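PDB 4RZL: restriction endonuclease LpnPI from Legionella pneumophila subsp. pneumophila str. Philadelphia 1, which is a modification-dependent endonuclease that recognises modified cytosine in DNA, this chain being its N-terminal, SRA-like DNA recognition domain. Local coordinates for residues D164-V169 against Y181-T186. Residues are numbered along the deposited sequence; the frame is centred on the assembly and turned at random.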
loop_
_atom_site.group_PDB
_atom_site.type_symbol
_atom_site.label_atom_id
_atom_site.label_comp_id
_atom_site.label_asym_id
_atom_site.label_seq_id
_atom_site.Cartn_x
_atom_site.Cartn_y
_atom_site.Cartn_z
ATOM N N ASP A 164 -2.224 -15.399 -11.729
ATOM C CA ASP A 164 -2.514 -14.082 -12.293
ATOM C C ASP A 164 -2.320 -12.871 -11.357
ATOM O O ASP A 164 -2.164 -11.750 -11.835
ATOM C CB ASP A 164 -3.947 -14.057 -12.828
ATOM C CG ASP A 164 -4.154 -15.014 -14.001
ATOM O OD1 ASP A 164 -3.168 -15.354 -14.691
ATOM O OD2 ASP A 164 -5.312 -15.407 -14.242
ATOM N N ASP A 165 -2.369 -13.062 -10.045
ATOM C CA ASP A 165 -2.371 -11.893 -9.157
ATOM C C ASP A 165 -0.955 -11.423 -8.770
ATOM O O ASP A 165 -0.793 -10.369 -8.149
ATOM C CB ASP A 165 -3.225 -12.158 -7.900
ATOM C CG ASP A 165 -2.722 -13.312 -7.064
ATOM O OD1 ASP A 165 -1.628 -13.840 -7.356
ATOM O OD2 ASP A 165 -3.411 -13.665 -6.070
ATOM N N LEU A 166 0.056 -12.225 -9.101
ATOM C CA LEU A 166 1.454 -11.812 -8.969
ATOM C C LEU A 166 2.234 -12.379 -10.140
ATOM O O LEU A 166 2.553 -13.561 -10.163
ATOM C CB LEU A 166 2.072 -12.272 -7.649
ATOM C CG LEU A 166 3.515 -11.778 -7.433
ATOM C CD1 LEU A 166 3.539 -10.256 -7.360
ATOM C CD2 LEU A 166 4.141 -12.367 -6.167
ATOM N N ILE A 167 2.533 -11.524 -11.112
ATOM C CA ILE A 167 3.170 -11.949 -12.358
ATOM C C ILE A 167 4.529 -11.294 -12.472
ATOM O O ILE A 167 4.649 -10.083 -12.273
ATOM C CB ILE A 167 2.319 -11.568 -13.581
ATOM C CG1 ILE A 167 0.921 -12.173 -13.476
ATOM C CG2 ILE A 167 2.980 -12.014 -14.879
ATOM C CD1 ILE A 167 -0.036 -11.637 -14.498
ATOM N N ALA A 168 5.555 -12.087 -12.757
ATOM C CA ALA A 168 6.851 -11.525 -13.125
ATOM C C ALA A 168 6.785 -11.057 -14.579
ATOM O O ALA A 168 6.730 -11.869 -15.490
ATOM C CB ALA A 168 7.967 -12.556 -12.927
ATOM N N VAL A 169 6.773 -9.754 -14.810
ATOM C CA VAL A 169 6.692 -9.275 -16.185
ATOM C C VAL A 169 8.071 -8.850 -16.681
ATOM O O VAL A 169 8.938 -8.450 -15.891
ATOM C CB VAL A 169 5.710 -8.094 -16.330
ATOM C CG1 VAL A 169 4.335 -8.480 -15.809
ATOM C CG2 VAL A 169 6.232 -6.874 -15.572
ATOM N N TYR A 181 7.705 -7.415 -10.651
ATOM C CA TYR A 181 6.389 -7.947 -10.318
ATOM C C TYR A 181 5.267 -6.987 -10.681
ATOM O O TYR A 181 5.371 -5.766 -10.508
ATOM C CB TYR A 181 6.303 -8.276 -8.828
ATOM C CG TYR A 181 6.872 -9.627 -8.456
ATOM C CD1 TYR A 181 6.548 -10.778 -9.182
ATOM C CD2 TYR A 181 7.760 -9.748 -7.400
ATOM C CE1 TYR A 181 7.083 -12.006 -8.840
ATOM C CE2 TYR A 181 8.300 -10.974 -7.051
ATOM C CZ TYR A 181 7.957 -12.094 -7.774
ATOM O OH TYR A 181 8.491 -13.302 -7.412
ATOM N N ARG A 182 4.192 -7.560 -11.199
ATOM C CA ARG A 182 2.909 -6.886 -11.269
ATOM C C ARG A 182 2.015 -7.580 -10.248
ATOM O O ARG A 182 1.719 -8.774 -10.378
ATOM C CB ARG A 182 2.326 -6.964 -12.680
ATOM C CG ARG A 182 0.929 -6.400 -12.842
ATOM C CD ARG A 182 0.493 -6.677 -14.262
ATOM N NE ARG A 182 -0.779 -6.080 -14.625
ATOM C CZ ARG A 182 -1.936 -6.732 -14.605
ATOM N NH1 ARG A 182 -1.975 -7.999 -14.210
ATOM N NH2 ARG A 182 -3.053 -6.115 -14.972
ATOM N N ALA A 183 1.623 -6.847 -9.213
ATOM C CA ALA A 183 0.898 -7.436 -8.087
ATOM C C ALA A 183 -0.505 -6.865 -7.989
ATOM O O ALA A 183 -0.684 -5.659 -8.097
ATOM C CB ALA A 183 1.659 -7.190 -6.768
ATOM N N ILE A 184 -1.492 -7.725 -7.743
ATOM C CA ILE A 184 -2.886 -7.289 -7.681
ATOM C C ILE A 184 -3.438 -7.453 -6.252
ATOM O O ILE A 184 -3.320 -8.516 -5.646
ATOM C CB ILE A 184 -3.755 -8.070 -8.694
ATOM C CG1 ILE A 184 -3.175 -7.916 -10.107
ATOM C CG2 ILE A 184 -5.239 -7.629 -8.623
ATOM C CD1 ILE A 184 -4.083 -8.411 -11.228
ATOM N N PHE A 185 -4.012 -6.378 -5.721
ATOM C CA PHE A 185 -4.515 -6.341 -4.350
ATOM C C PHE A 185 -6.003 -6.035 -4.313
ATOM O O PHE A 185 -6.533 -5.426 -5.241
ATOM C CB PHE A 185 -3.782 -5.272 -3.526
ATOM C CG PHE A 185 -2.305 -5.520 -3.370
ATOM C CD1 PHE A 185 -1.402 -5.084 -4.334
ATOM C CD2 PHE A 185 -1.819 -6.196 -2.267
ATOM C CE1 PHE A 185 -0.034 -5.313 -4.182
ATOM C CE2 PHE A 185 -0.451 -6.426 -2.108
ATOM C CZ PHE A 185 0.436 -5.983 -3.061
ATOM N N THR A 186 -6.644 -6.428 -3.213
ATOM C CA THR A 186 -8.031 -6.089 -2.921
ATOM C C THR A 186 -8.092 -4.955 -1.909
ATOM O O THR A 186 -7.438 -5.018 -0.868
ATOM C CB THR A 186 -8.801 -7.283 -2.326
ATOM O OG1 THR A 186 -8.762 -8.379 -3.238
ATOM C CG2 THR A 186 -10.257 -6.890 -2.002
HETATM O O HOH W 1 -0.511 -9.546 -11.968
HETATM O O HOH W 2 -3.048 -10.518 -14.005
#
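Leu166 turns its CG away from its own backbone N (chi1 -176°), while Tyr181 keeps its CG beside the backbone N (chi1 -83°), and the leucine branch thereby comes to lie over one face of the phenol ring. Its CG stands 4.1 Å from the centroid of the Tyr181 ring, a CH-pi contact. Leu166 CD1 touches both the CG-CD1 side of this ring and Ala183 CB, 3.6 Å from the latter, whereas CD2 lies above the same ring, offset toward its rim near CE1 and CZ of Tyr181. Tyr181 OH is hydrogen-bonded to His102, which ties the far end of the ring down. The two strands form the arms of the antiparallel beta hairpin 166-173/176-187 in the DNA recognition domain, and strand 87-91 pairs with the other edge of 181-186. Ile167 and Arg182 make the hydrogen-bonded pair: Arg182 N donates to Ile167 O at 2.8 Å in a nearly straight bond (171°), and Ile167 N returns one to Arg182 O. Ile184 N also donates to Asp165 O at 2.8 Å, past the Leu166-Ala183 bridge. On the face opposite Leu166 and Tyr181, the side chains of Ile167 and Arg182 run alongside each other, and the arginine, extended from CG to NE, carries NH1 to within 4.1 Å of Ile167 CD1. Two waters link this guanidinium to Asp164 O. Water 1 donates to both Asp164 O and Arg182 O and weakly accepts from Arg182 NH1; water 2, lying at the guanidinium edge, donates to Asp164 O and weakly accepts from Arg182 NH1.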